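Local coordinates for protein 7,8-dihydro-6-hydroxymethylpterin pyrophosphokinase-dihydropteroate synthase (Plasmodium falciparum, PDB 6JWS) that probably catalyses two successive steps of folate synthesis, pyrophosphorylation of 6-hydroxymethyl-7,8-dihydropterin with ATP and condensation of the product with 4-aminobenzoate to 7,8-dihydropteroate, at residues S505-N510 with V526-K531; Y554-L559 with I572-G577; Y600-G605 with K680-I685. The protein carries 1 engineered substitution. All blocks are in the same frame, centred on the assembly; numbering follows the deposited sequence.

Contact 1 (S505-N510 with V526-K531); sequences SACTNN and VVLMHK. With PT1 (pteroic acid), chain I; ACT (acetate ion), chain M.
The backbones approach most closely where Ala-506 CA lies 4.1 Å from Leu-528 CA, with the type I' beta turn from Ser-505 to Thr-508 set against the last part of strand 526-529. The methyl group of Ala-506 meets both main chain and side chain: CB is 3.4 Å from Met-529 O and also packs on Leu-528 CB. Leu-528 answers with its CD2 branch. Its CG stands beside the backbone N (chi1 -54°), and from there CD2 reaches Cys-507 SG at 3.7 Å and Ala-506 CA at 3.8 Å. The thiol sulfur also touches Val-526 CG2, more loosely.

In the TIM barrel of the pterin-binding family, strands 500-503 and 525-529 are parallel neighbours, and this turn belongs to the loop joining them. Side chains alternate along the second strand. Val-526 and Leu-528 touch Ile-572 on the neighbouring strand, whereas Val-527 and Met-529 line the pteroic acid pocket. CG anti to the backbone N (chi1 -163°) and a chain extended to the sulfur bring Met-529 SD to 3.5 Å from N4 of pteroic acid; only the methyl bends aside.

Polar bonds hold the turn in shape. Ser-505 O accepts from Thr-508 N and, on a lone pair in the carbonyl plane, from Thr-508 OG1 at 2.7 Å. Ser-505 OG receives Asn-509 N at 2.9 Å and is itself bonded to Asp-503 OD1, which also accepts from Cys-507 N. Beyond the strand, His-530 donates from NE2 to oxygen O of an acetate, probably from the crystallisation liquor, at 2.8 Å; the bond is nearly straight (172°) and lies in the ring plane. Lys-582 bonds ND1 of the same imidazole and Tyr-554 meets it edge-to-face; in this crystal both ring nitrogens are bonded, which fixes the ring's rotation.

Contact 2 (Y554-L559 with I572-G577); sequences YLEQRL and ILFDIG. With PT1 (pteroic acid), chain I.
Leu-555 and Leu-559, one helical turn apart, grip the ring of Phe-574 from two directions. Leu-555 CB is 3.4 Å from Phe-574 CD2, approaching obliquely as the two side chains slide past each other in opposite senses, and Leu-555 CD1 packs on Asp-575 O. Leu-559 comes in at about a right angle, its CD1 methyl at the ring edge, 3.5 Å from Phe-574 CE1. That methyl also touches Ile-572 CG2 at 3.9 Å, which extends the tight zone to the start of the strand. Phe-574 reaches this position because its CG lies beside the backbone N (chi1 -71°), and its ring further stacks on that of Tyr-600.

Helix 547-564 follows strand 525-529 and leads into strand 572-575, giving the parallel beta-alpha-beta crossover repeated around a TIM barrel. The short segments of helix and strand run nearly antiparallel (161°), their axes approaching to 9.4 Å, with Ile-572 and Phe-574 on the outer, helix-facing side of the barrel wall.

Packing slackens toward solvent at Glu-556. Its CG is 4.1 Å from Phe-574 CE2, and the extended chain carries the carboxylate to the margin, where OE2 lies by Tyr-600 OH, modelled too close for the bond to be judged. At the other end of the strand, the Asp-575 side chain points away from the helix into the pterin pocket. Its OD2 accepts from N11 of pteroic acid at 2.8 Å and lies close to N4 as well. Its OD1 takes Gly-577 N at 2.9 Å from 43° above the carboxylate plane, an Asx turn that holds the carboxylate by one oxygen while the other faces the pterin.

Contact 3 (Y600-G605 with K680-I685); sequences YPLFIG and KKVDLI. With PT1 (pteroic acid), chain I.
Leu-602 uses both its peptide N and its O on segment 680-685. Its N donates to Asp-683 OD2 at 2.8 Å, meeting the anti side of the carboxylate 20° out of its plane; Asp-683 CG stands beside its own backbone N (chi1 -57°), which turns the acid toward Leu-602. Leu-602 O receives Leu-684 N at 2.9 Å, with a weak second bond from Asp-683 N. One step on, Ile-604 N donates to Leu-684 O at 3.0 Å, continuing the parallel pairing of strands 603-604 and 684-687 in the barrel, which runs on to Arg-686. Val-682 O is taken by Thr-389 OG1, and Gly-605 O by Lys-609.

Apolar groups fill in around these bonds: Phe-603 CD2 on Leu-684 CB, and Ile-604 CG1 against both Val-682 CG1 and Ile-685 CG2. N11 of pteroic acid lies oblique to the Phe-603 ring, 3.4 Å from CE1.

Asp-683 OD2 and Tyr-600 O, two acceptors that cannot bond each other, share Lys-386 NZ, which forms a salt bridge with the acid. This buried carboxylate thus has both a peptide N-H and a cation, a setting that would probably favour its charged form.

Contacts 1, 2 and 3 follow one another along the chain, each closing before the next opens, and each reaches the parallel barrel sheet through at least one segment. Centres of contacts 1 and 2 are about 8 Å apart, those of 2 and 3 about 12 Å, and those of 1 and 3 about 16 Å. Strands 525-529 and 572-575 are neighbours, and Arg-558 NE bonds Ala-506 O between the first two contacts. Phe-603 N to Phe-574 O carries the wall on to strand 603-604. Strand 684-687 then joins it to strand 390-396, the first of the barrel. Each contact contributes residues to the pteroic acid pocket, so the ligand is bordered by successive parts of one closed wall.

Contact 1 (S505-N510 with V526-K531)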
loop_
_atom_site.group_PDB
_atom_site.type_symbol
_atom_site.label_atom_id
_atom_site.label_comp_id
_atom_site.label_asym_id
_atom_site.label_seq_id
_atom_site.Cartn_x
_atom_site.Cartn_y
_atom_site.Cartn_z
ATOM N N SER B 505 13.965 -13.088 24.640
ATOM C CA SER B 505 15.068 -12.387 25.293
ATOM C C SER B 505 16.234 -12.137 24.327
ATOM O O SER B 505 17.290 -11.653 24.729
ATOM C CB SER B 505 15.525 -13.095 26.584
ATOM O OG SER B 505 16.342 -14.245 26.319
ATOM N N ALA B 506 16.060 -12.505 23.056
ATOM C CA ALA B 506 17.129 -12.521 22.063
ATOM C C ALA B 506 18.331 -13.322 22.581
ATOM O O ALA B 506 19.483 -12.978 22.319
ATOM C CB ALA B 506 17.498 -11.117 21.618
ATOM N N CYS B 507 18.031 -14.404 23.316
ATOM C CA CYS B 507 19.023 -15.355 23.796
ATOM C C CYS B 507 19.940 -14.691 24.825
ATOM O O CYS B 507 21.098 -15.066 24.945
ATOM C CB CYS B 507 19.860 -15.899 22.644
ATOM S SG CYS B 507 18.906 -16.771 21.371
ATOM N N THR B 508 19.446 -13.672 25.539
ATOM C CA THR B 508 20.214 -13.106 26.631
ATOM C C THR B 508 19.871 -13.779 27.959
ATOM O O THR B 508 20.649 -13.627 28.896
ATOM C CB THR B 508 20.038 -11.585 26.779
ATOM O OG1 THR B 508 18.662 -11.304 27.040
ATOM C CG2 THR B 508 20.518 -10.794 25.579
ATOM N N ASN B 509 18.697 -14.432 28.085
ATOM C CA ASN B 509 18.356 -15.130 29.323
ATOM C C ASN B 509 19.380 -16.240 29.571
ATOM O O ASN B 509 19.821 -16.434 30.694
ATOM C CB ASN B 509 16.954 -15.756 29.363
ATOM C CG ASN B 509 16.774 -16.742 30.519
ATOM O OD1 ASN B 509 16.767 -16.358 31.687
ATOM N ND2 ASN B 509 16.587 -18.022 30.228
ATOM N N ASN B 510 19.730 -16.974 28.514
ATOM C CA ASN B 510 20.680 -18.061 28.638
ATOM C C ASN B 510 21.404 -18.229 27.307
ATOM O O ASN B 510 20.953 -19.007 26.464
ATOM C CB ASN B 510 20.011 -19.375 29.069
ATOM C CG ASN B 510 21.058 -20.426 29.377
ATOM O OD1 ASN B 510 22.221 -20.242 29.020
ATOM N ND2 ASN B 510 20.672 -21.514 30.044
ATOM N N VAL B 526 16.243 -19.137 14.302
ATOM C CA VAL B 526 16.012 -18.488 15.575
ATOM C C VAL B 526 15.430 -17.103 15.331
ATOM O O VAL B 526 15.911 -16.379 14.452
ATOM C CB VAL B 526 17.300 -18.427 16.418
ATOM C CG1 VAL B 526 18.500 -17.858 15.653
ATOM C CG2 VAL B 526 17.065 -17.705 17.744
ATOM N N VAL B 527 14.409 -16.760 16.135
ATOM C CA VAL B 527 13.873 -15.418 16.175
ATOM C C VAL B 527 14.492 -14.700 17.383
ATOM O O VAL B 527 14.448 -15.206 18.500
ATOM C CB VAL B 527 12.330 -15.452 16.227
ATOM C CG1 VAL B 527 11.712 -14.053 16.143
ATOM C CG2 VAL B 527 11.736 -16.366 15.143
ATOM N N LEU B 528 15.082 -13.516 17.149
ATOM C CA LEU B 528 15.556 -12.675 18.230
ATOM C C LEU B 528 14.616 -11.486 18.384
ATOM O O LEU B 528 14.385 -10.726 17.430
ATOM C CB LEU B 528 16.974 -12.183 17.924
ATOM C CG LEU B 528 18.011 -13.261 17.605
ATOM C CD1 LEU B 528 19.295 -12.603 17.090
ATOM C CD2 LEU B 528 18.282 -14.150 18.828
ATOM N N MET B 529 14.115 -11.302 19.603
ATOM C CA MET B 529 13.181 -10.215 19.839
ATOM C C MET B 529 13.771 -9.225 20.849
ATOM O O MET B 529 14.471 -9.636 21.771
ATOM C CB MET B 529 11.847 -10.762 20.363
ATOM C CG MET B 529 10.703 -9.781 20.246
ATOM S SD MET B 529 9.297 -10.265 21.286
ATOM C CE MET B 529 9.847 -9.582 22.855
ATOM N N HIS B 530 13.452 -7.938 20.685
ATOM C CA HIS B 530 13.760 -6.900 21.661
ATOM C C HIS B 530 12.644 -6.751 22.699
ATOM O O HIS B 530 11.476 -6.566 22.358
ATOM C CB HIS B 530 13.934 -5.535 20.987
ATOM C CG HIS B 530 14.189 -4.455 21.988
ATOM N ND1 HIS B 530 13.167 -3.717 22.558
ATOM C CD2 HIS B 530 15.343 -3.999 22.541
ATOM C CE1 HIS B 530 13.664 -2.853 23.420
ATOM N NE2 HIS B 530 14.998 -3.019 23.445
ATOM N N LYS B 531 13.028 -6.788 23.980
ATOM C CA LYS B 531 12.176 -6.365 25.086
ATOM C C LYS B 531 13.068 -5.746 26.169
ATOM O O LYS B 531 14.296 -5.779 26.065
ATOM C CB LYS B 531 11.359 -7.545 25.628
ATOM C CG LYS B 531 12.155 -8.668 26.277
ATOM C CD LYS B 531 11.302 -9.652 27.113
ATOM C CE LYS B 531 12.062 -10.438 28.177
ATOM N NZ LYS B 531 13.251 -9.731 28.749
HETATM C C2 PT1 I . 5.980 -11.273 19.822
HETATM C C3 PT1 I . 5.394 -12.085 20.889
HETATM C C5 PT1 I . 6.008 -13.396 21.121
HETATM N N6 PT1 I . 4.338 -11.682 21.636
HETATM C C7 PT1 I . 7.597 -12.950 19.384
HETATM N N9 PT1 I . 7.072 -13.768 20.353
HETATM C C10 PT1 I . 3.872 -12.489 22.626
HETATM N N11 PT1 I . 8.688 -13.348 18.634
HETATM C C12 PT1 I . 4.470 -13.719 22.870
HETATM C C21 PT1 I . 0.241 -6.075 24.643
HETATM O O22 PT1 I . -1.015 -6.087 24.528
HETATM O O1 PT1 I . 5.474 -10.062 19.559
HETATM N N4 PT1 I . 7.037 -11.738 19.122
HETATM N N8 PT1 I . 5.501 -14.151 22.112
HETATM C C13 PT1 I . 2.729 -12.002 23.476
HETATM N N14 PT1 I . 3.226 -10.904 24.350
HETATM C C15 PT1 I . 2.529 -9.747 24.434
HETATM C C16 PT1 I . 3.205 -8.528 24.656
HETATM C C17 PT1 I . 1.103 -9.793 24.303
HETATM C C18 PT1 I . 2.451 -7.331 24.727
HETATM C C19 PT1 I . 0.361 -8.589 24.395
HETATM C C20 PT1 I . 1.038 -7.358 24.587
HETATM O O23 PT1 I . 0.834 -4.994 24.797
HETATM C C ACT M . 17.528 -0.741 24.505
HETATM O O ACT M . 16.608 -1.404 25.070
HETATM O OXT ACT M . 17.872 0.409 24.834
HETATM C CH3 ACT M . 18.235 -1.347 23.291
#

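Contact 2 (Y554-L559 with I572-G577)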
loop_
_atom_site.group_PDB
_atom_site.type_symbol
_atom_site.label_atom_id
_atom_site.label_comp_id
_atom_site.label_asym_id
_atom_site.label_seq_id
_atom_site.Cartn_x
_atom_site.Cartn_y
_atom_site.Cartn_z
ATOM N N TYR B 554 20.391 -2.938 18.798
ATOM C CA TYR B 554 20.361 -4.057 19.728
ATOM C C TYR B 554 20.299 -5.413 19.011
ATOM O O TYR B 554 21.107 -6.294 19.283
ATOM C CB TYR B 554 19.210 -3.870 20.719
ATOM C CG TYR B 554 18.957 -5.057 21.607
ATOM C CD1 TYR B 554 18.111 -6.081 21.191
ATOM C CD2 TYR B 554 19.540 -5.153 22.880
ATOM C CE1 TYR B 554 17.869 -7.183 21.998
ATOM C CE2 TYR B 554 19.266 -6.228 23.718
ATOM C CZ TYR B 554 18.427 -7.237 23.276
ATOM O OH TYR B 554 18.175 -8.333 24.053
ATOM N N LEU B 555 19.350 -5.578 18.087
ATOM C CA LEU B 555 19.152 -6.797 17.313
ATOM C C LEU B 555 20.378 -7.137 16.465
ATOM O O LEU B 555 20.760 -8.305 16.382
ATOM C CB LEU B 555 17.875 -6.641 16.464
ATOM C CG LEU B 555 16.598 -6.574 17.310
ATOM C CD1 LEU B 555 15.366 -6.246 16.462
ATOM C CD2 LEU B 555 16.390 -7.888 18.072
ATOM N N GLU B 556 20.999 -6.115 15.856
ATOM C CA GLU B 556 22.203 -6.301 15.056
ATOM C C GLU B 556 23.362 -6.769 15.937
ATOM O O GLU B 556 24.121 -7.662 15.538
ATOM C CB GLU B 556 22.586 -5.006 14.329
ATOM C CG GLU B 556 21.645 -4.686 13.165
ATOM C CD GLU B 556 21.943 -3.344 12.495
ATOM O OE1 GLU B 556 22.168 -2.358 13.212
ATOM O OE2 GLU B 556 21.944 -3.279 11.261
ATOM N N GLN B 557 23.484 -6.198 17.144
ATOM C CA GLN B 557 24.500 -6.685 18.071
ATOM C C GLN B 557 24.250 -8.162 18.404
ATOM O O GLN B 557 25.182 -8.962 18.400
ATOM C CB GLN B 557 24.752 -5.703 19.239
ATOM C CG GLN B 557 25.571 -4.463 18.834
ATOM C CD GLN B 557 25.660 -3.273 19.787
ATOM O OE1 GLN B 557 25.458 -2.115 19.384
ATOM N NE2 GLN B 557 25.985 -3.522 21.054
ATOM N N ARG B 558 22.983 -8.555 18.620
ATOM C CA ARG B 558 22.690 -9.953 18.935
ATOM C C ARG B 558 23.035 -10.877 17.765
ATOM O O ARG B 558 23.599 -11.963 17.960
ATOM C CB ARG B 558 21.219 -10.190 19.306
ATOM C CG ARG B 558 20.777 -9.492 20.577
ATOM C CD ARG B 558 21.782 -9.816 21.662
ATOM N NE ARG B 558 21.717 -11.172 22.167
ATOM C CZ ARG B 558 22.666 -11.738 22.907
ATOM N NH1 ARG B 558 23.788 -11.090 23.172
ATOM N NH2 ARG B 558 22.516 -12.981 23.336
ATOM N N LEU B 559 22.644 -10.464 16.558
ATOM C CA LEU B 559 22.978 -11.239 15.371
ATOM C C LEU B 559 24.498 -11.376 15.269
ATOM O O LEU B 559 24.998 -12.456 15.001
ATOM C CB LEU B 559 22.362 -10.585 14.122
ATOM C CG LEU B 559 22.730 -11.218 12.775
ATOM C CD1 LEU B 559 21.599 -11.096 11.756
ATOM C CD2 LEU B 559 24.042 -10.659 12.209
ATOM N N ILE B 572 18.711 -16.253 11.011
ATOM C CA ILE B 572 18.413 -15.401 12.156
ATOM C C ILE B 572 17.374 -14.372 11.731
ATOM O O ILE B 572 17.600 -13.643 10.774
ATOM C CB ILE B 572 19.703 -14.702 12.637
ATOM C CG1 ILE B 572 20.757 -15.737 13.048
ATOM C CG2 ILE B 572 19.409 -13.702 13.748
ATOM C CD1 ILE B 572 22.143 -15.177 13.227
ATOM N N LEU B 573 16.254 -14.301 12.457
ATOM C CA LEU B 573 15.186 -13.369 12.139
ATOM C C LEU B 573 15.077 -12.339 13.255
ATOM O O LEU B 573 15.434 -12.638 14.399
ATOM C CB LEU B 573 13.908 -14.182 11.973
ATOM C CG LEU B 573 14.015 -15.264 10.892
ATOM C CD1 LEU B 573 13.981 -16.643 11.515
ATOM C CD2 LEU B 573 12.883 -15.122 9.898
ATOM N N PHE B 574 14.642 -11.123 12.888
ATOM C CA PHE B 574 14.544 -9.997 13.802
ATOM C C PHE B 574 13.089 -9.761 14.160
ATOM O O PHE B 574 12.209 -9.891 13.304
ATOM C CB PHE B 574 15.001 -8.695 13.136
ATOM C CG PHE B 574 16.480 -8.573 12.870
ATOM C CD1 PHE B 574 17.158 -9.539 12.147
ATOM C CD2 PHE B 574 17.178 -7.443 13.241
ATOM C CE1 PHE B 574 18.519 -9.396 11.897
ATOM C CE2 PHE B 574 18.540 -7.312 13.020
ATOM C CZ PHE B 574 19.214 -8.295 12.358
ATOM N N ASP B 575 12.873 -9.347 15.418
ATOM C CA ASP B 575 11.548 -8.996 15.901
ATOM C C ASP B 575 11.687 -7.787 16.828
ATOM O O ASP B 575 12.428 -7.835 17.806
ATOM C CB ASP B 575 10.848 -10.215 16.522
ATOM C CG ASP B 575 9.417 -9.946 16.966
ATOM O OD1 ASP B 575 9.016 -8.764 16.999
ATOM O OD2 ASP B 575 8.678 -10.924 17.232
ATOM N N ILE B 576 10.947 -6.716 16.534
ATOM C CA ILE B 576 11.064 -5.433 17.224
ATOM C C ILE B 576 10.349 -5.479 18.577
ATOM O O ILE B 576 10.499 -4.562 19.380
ATOM C CB ILE B 576 10.436 -4.344 16.347
ATOM C CG1 ILE B 576 9.111 -4.890 15.810
ATOM C CG2 ILE B 576 11.390 -3.999 15.209
ATOM C CD1 ILE B 576 8.118 -3.853 15.502
ATOM N N GLY B 577 9.515 -6.507 18.782
ATOM C CA GLY B 577 8.818 -6.749 20.038
ATOM C C GLY B 577 7.719 -5.728 20.335
ATOM O O GLY B 577 7.770 -5.036 21.357
HETATM C C2 PT1 I . 5.980 -11.273 19.822
HETATM C C3 PT1 I . 5.394 -12.085 20.889
HETATM C C5 PT1 I . 6.008 -13.396 21.121
HETATM N N6 PT1 I . 4.338 -11.682 21.636
HETATM C C7 PT1 I . 7.597 -12.950 19.384
HETATM N N9 PT1 I . 7.072 -13.768 20.353
HETATM C C10 PT1 I . 3.872 -12.489 22.626
HETATM N N11 PT1 I . 8.688 -13.348 18.634
HETATM C C12 PT1 I . 4.470 -13.719 22.870
HETATM C C21 PT1 I . 0.241 -6.075 24.643
HETATM O O22 PT1 I . -1.015 -6.087 24.528
HETATM O O1 PT1 I . 5.474 -10.062 19.559
HETATM N N4 PT1 I . 7.037 -11.738 19.122
HETATM N N8 PT1 I . 5.501 -14.151 22.112
HETATM C C13 PT1 I . 2.729 -12.002 23.476
HETATM N N14 PT1 I . 3.226 -10.904 24.350
HETATM C C15 PT1 I . 2.529 -9.747 24.434
HETATM C C16 PT1 I . 3.205 -8.528 24.656
HETATM C C17 PT1 I . 1.103 -9.793 24.303
HETATM C C18 PT1 I . 2.451 -7.331 24.727
HETATM C C19 PT1 I . 0.361 -8.589 24.395
HETATM C C20 PT1 I . 1.038 -7.358 24.587
HETATM O O23 PT1 I . 0.834 -4.994 24.797
#

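Contact 3 (Y600-G605 with K680-I685)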
loop_
_atom_site.group_PDB
_atom_site.type_symbol
_atom_site.label_atom_id
_atom_site.label_comp_id
_atom_site.label_asym_id
_atom_site.label_seq_id
_atom_site.Cartn_x
_atom_site.Cartn_y
_atom_site.Cartn_z
ATOM N N TYR B 600 16.656 -7.337 6.239
ATOM C CA TYR B 600 16.703 -8.396 7.236
ATOM C C TYR B 600 15.437 -9.238 7.204
ATOM O O TYR B 600 14.363 -8.715 6.935
ATOM C CB TYR B 600 16.813 -7.794 8.639
ATOM C CG TYR B 600 18.107 -7.076 8.925
ATOM C CD1 TYR B 600 19.304 -7.760 9.008
ATOM C CD2 TYR B 600 18.126 -5.725 9.221
ATOM C CE1 TYR B 600 20.483 -7.098 9.314
ATOM C CE2 TYR B 600 19.293 -5.052 9.529
ATOM C CZ TYR B 600 20.483 -5.736 9.554
ATOM O OH TYR B 600 21.648 -5.084 9.852
ATOM N N PRO B 601 15.503 -10.537 7.572
ATOM C CA PRO B 601 14.289 -11.335 7.729
ATOM C C PRO B 601 13.575 -10.774 8.955
ATOM O O PRO B 601 14.186 -10.614 10.011
ATOM C CB PRO B 601 14.803 -12.762 7.981
ATOM C CG PRO B 601 16.289 -12.731 7.606
ATOM C CD PRO B 601 16.729 -11.302 7.873
ATOM N N LEU B 602 12.311 -10.395 8.771
ATOM C CA LEU B 602 11.572 -9.682 9.792
ATOM C C LEU B 602 10.335 -10.498 10.183
ATOM O O LEU B 602 9.536 -10.898 9.330
ATOM C CB LEU B 602 11.189 -8.304 9.243
ATOM C CG LEU B 602 10.355 -7.427 10.187
ATOM C CD1 LEU B 602 11.151 -6.993 11.427
ATOM C CD2 LEU B 602 9.822 -6.199 9.451
ATOM N N PHE B 603 10.184 -10.685 11.498
ATOM C CA PHE B 603 9.134 -11.433 12.163
ATOM C C PHE B 603 8.472 -10.460 13.148
ATOM O O PHE B 603 9.167 -9.880 13.971
ATOM C CB PHE B 603 9.824 -12.605 12.885
ATOM C CG PHE B 603 8.937 -13.530 13.686
ATOM C CD1 PHE B 603 8.230 -13.065 14.788
ATOM C CD2 PHE B 603 8.840 -14.884 13.360
ATOM C CE1 PHE B 603 7.410 -13.916 15.524
ATOM C CE2 PHE B 603 8.011 -15.725 14.087
ATOM C CZ PHE B 603 7.303 -15.245 15.171
ATOM N N ILE B 604 7.151 -10.224 13.062
ATOM C CA ILE B 604 6.510 -9.325 14.022
ATOM C C ILE B 604 5.259 -9.968 14.606
ATOM O O ILE B 604 4.638 -10.801 13.950
ATOM C CB ILE B 604 6.153 -7.947 13.416
ATOM C CG1 ILE B 604 4.992 -8.037 12.420
ATOM C CG2 ILE B 604 7.373 -7.246 12.805
ATOM C CD1 ILE B 604 4.528 -6.684 11.883
ATOM N N GLY B 605 4.881 -9.516 15.817
ATOM C CA GLY B 605 3.661 -9.931 16.477
ATOM C C GLY B 605 2.860 -8.742 17.016
ATOM O O GLY B 605 3.212 -8.146 18.039
ATOM N N LYS B 680 4.608 -3.825 3.190
ATOM C CA LYS B 680 5.955 -3.528 3.664
ATOM C C LYS B 680 6.854 -4.753 3.517
ATOM O O LYS B 680 8.036 -4.674 3.828
ATOM C CB LYS B 680 5.920 -3.032 5.118
ATOM C CG LYS B 680 5.415 -1.604 5.283
ATOM C CD LYS B 680 6.187 -0.616 4.427
ATOM C CE LYS B 680 5.753 0.834 4.518
ATOM N NZ LYS B 680 6.883 1.752 4.165
ATOM N N LYS B 681 6.268 -5.885 3.105
ATOM C CA LYS B 681 6.989 -7.112 2.786
ATOM C C LYS B 681 7.588 -7.764 4.032
ATOM O O LYS B 681 8.601 -8.452 3.932
ATOM C CB LYS B 681 8.017 -6.878 1.680
ATOM C CG LYS B 681 7.416 -6.317 0.393
ATOM C CD LYS B 681 8.404 -6.102 -0.723
ATOM C CE LYS B 681 7.719 -6.096 -2.079
ATOM N NZ LYS B 681 8.461 -5.224 -3.016
ATOM N N VAL B 682 6.927 -7.576 5.183
ATOM C CA VAL B 682 7.262 -8.285 6.403
ATOM C C VAL B 682 7.265 -9.788 6.100
ATOM O O VAL B 682 6.351 -10.303 5.472
ATOM C CB VAL B 682 6.251 -7.940 7.514
ATOM C CG1 VAL B 682 6.557 -8.707 8.789
ATOM C CG2 VAL B 682 6.207 -6.447 7.766
ATOM N N ASP B 683 8.303 -10.487 6.548
ATOM C CA ASP B 683 8.501 -11.888 6.208
ATOM C C ASP B 683 7.582 -12.828 6.992
ATOM O O ASP B 683 7.126 -13.827 6.443
ATOM C CB ASP B 683 9.975 -12.243 6.362
ATOM C CG ASP B 683 10.851 -11.339 5.503
ATOM O OD1 ASP B 683 10.883 -11.558 4.262
ATOM O OD2 ASP B 683 11.477 -10.421 6.068
ATOM N N LEU B 684 7.338 -12.560 8.279
ATOM C CA LEU B 684 6.450 -13.424 9.056
ATOM C C LEU B 684 5.623 -12.561 9.996
ATOM O O LEU B 684 6.152 -11.601 10.572
ATOM C CB LEU B 684 7.222 -14.470 9.871
ATOM C CG LEU B 684 8.070 -15.462 9.063
ATOM C CD1 LEU B 684 9.508 -14.957 8.955
ATOM C CD2 LEU B 684 8.076 -16.851 9.691
ATOM N N ILE B 685 4.343 -12.933 10.142
ATOM C CA ILE B 685 3.473 -12.278 11.100
ATOM C C ILE B 685 2.862 -13.357 12.000
ATOM O O ILE B 685 2.453 -14.441 11.539
ATOM C CB ILE B 685 2.423 -11.381 10.395
ATOM C CG1 ILE B 685 1.561 -12.176 9.404
ATOM C CG2 ILE B 685 3.098 -10.199 9.689
ATOM C CD1 ILE B 685 0.372 -11.406 8.820
HETATM C C2 PT1 I . 5.980 -11.273 19.822
HETATM C C3 PT1 I . 5.394 -12.085 20.889
HETATM C C5 PT1 I . 6.008 -13.396 21.121
HETATM N N6 PT1 I . 4.338 -11.682 21.636
HETATM C C7 PT1 I . 7.597 -12.950 19.384
HETATM N N9 PT1 I . 7.072 -13.768 20.353
HETATM C C10 PT1 I . 3.872 -12.489 22.626
HETATM N N11 PT1 I . 8.688 -13.348 18.634
HETATM C C12 PT1 I . 4.470 -13.719 22.870
HETATM C C21 PT1 I . 0.241 -6.075 24.643
HETATM O O22 PT1 I . -1.015 -6.087 24.528
HETATM O O1 PT1 I . 5.474 -10.062 19.559
HETATM N N4 PT1 I . 7.037 -11.738 19.122
HETATM N N8 PT1 I . 5.501 -14.151 22.112
HETATM C C13 PT1 I . 2.729 -12.002 23.476
HETATM N N14 PT1 I . 3.226 -10.904 24.350
HETATM C C15 PT1 I . 2.529 -9.747 24.434
HETATM C C16 PT1 I . 3.205 -8.528 24.656
HETATM C C17 PT1 I . 1.103 -9.793 24.303
HETATM C C18 PT1 I . 2.451 -7.331 24.727
HETATM C C19 PT1 I . 0.361 -8.589 24.395
HETATM C C20 PT1 I . 1.038 -7.358 24.587
HETATM O O23 PT1 I . 0.834 -4.994 24.797
#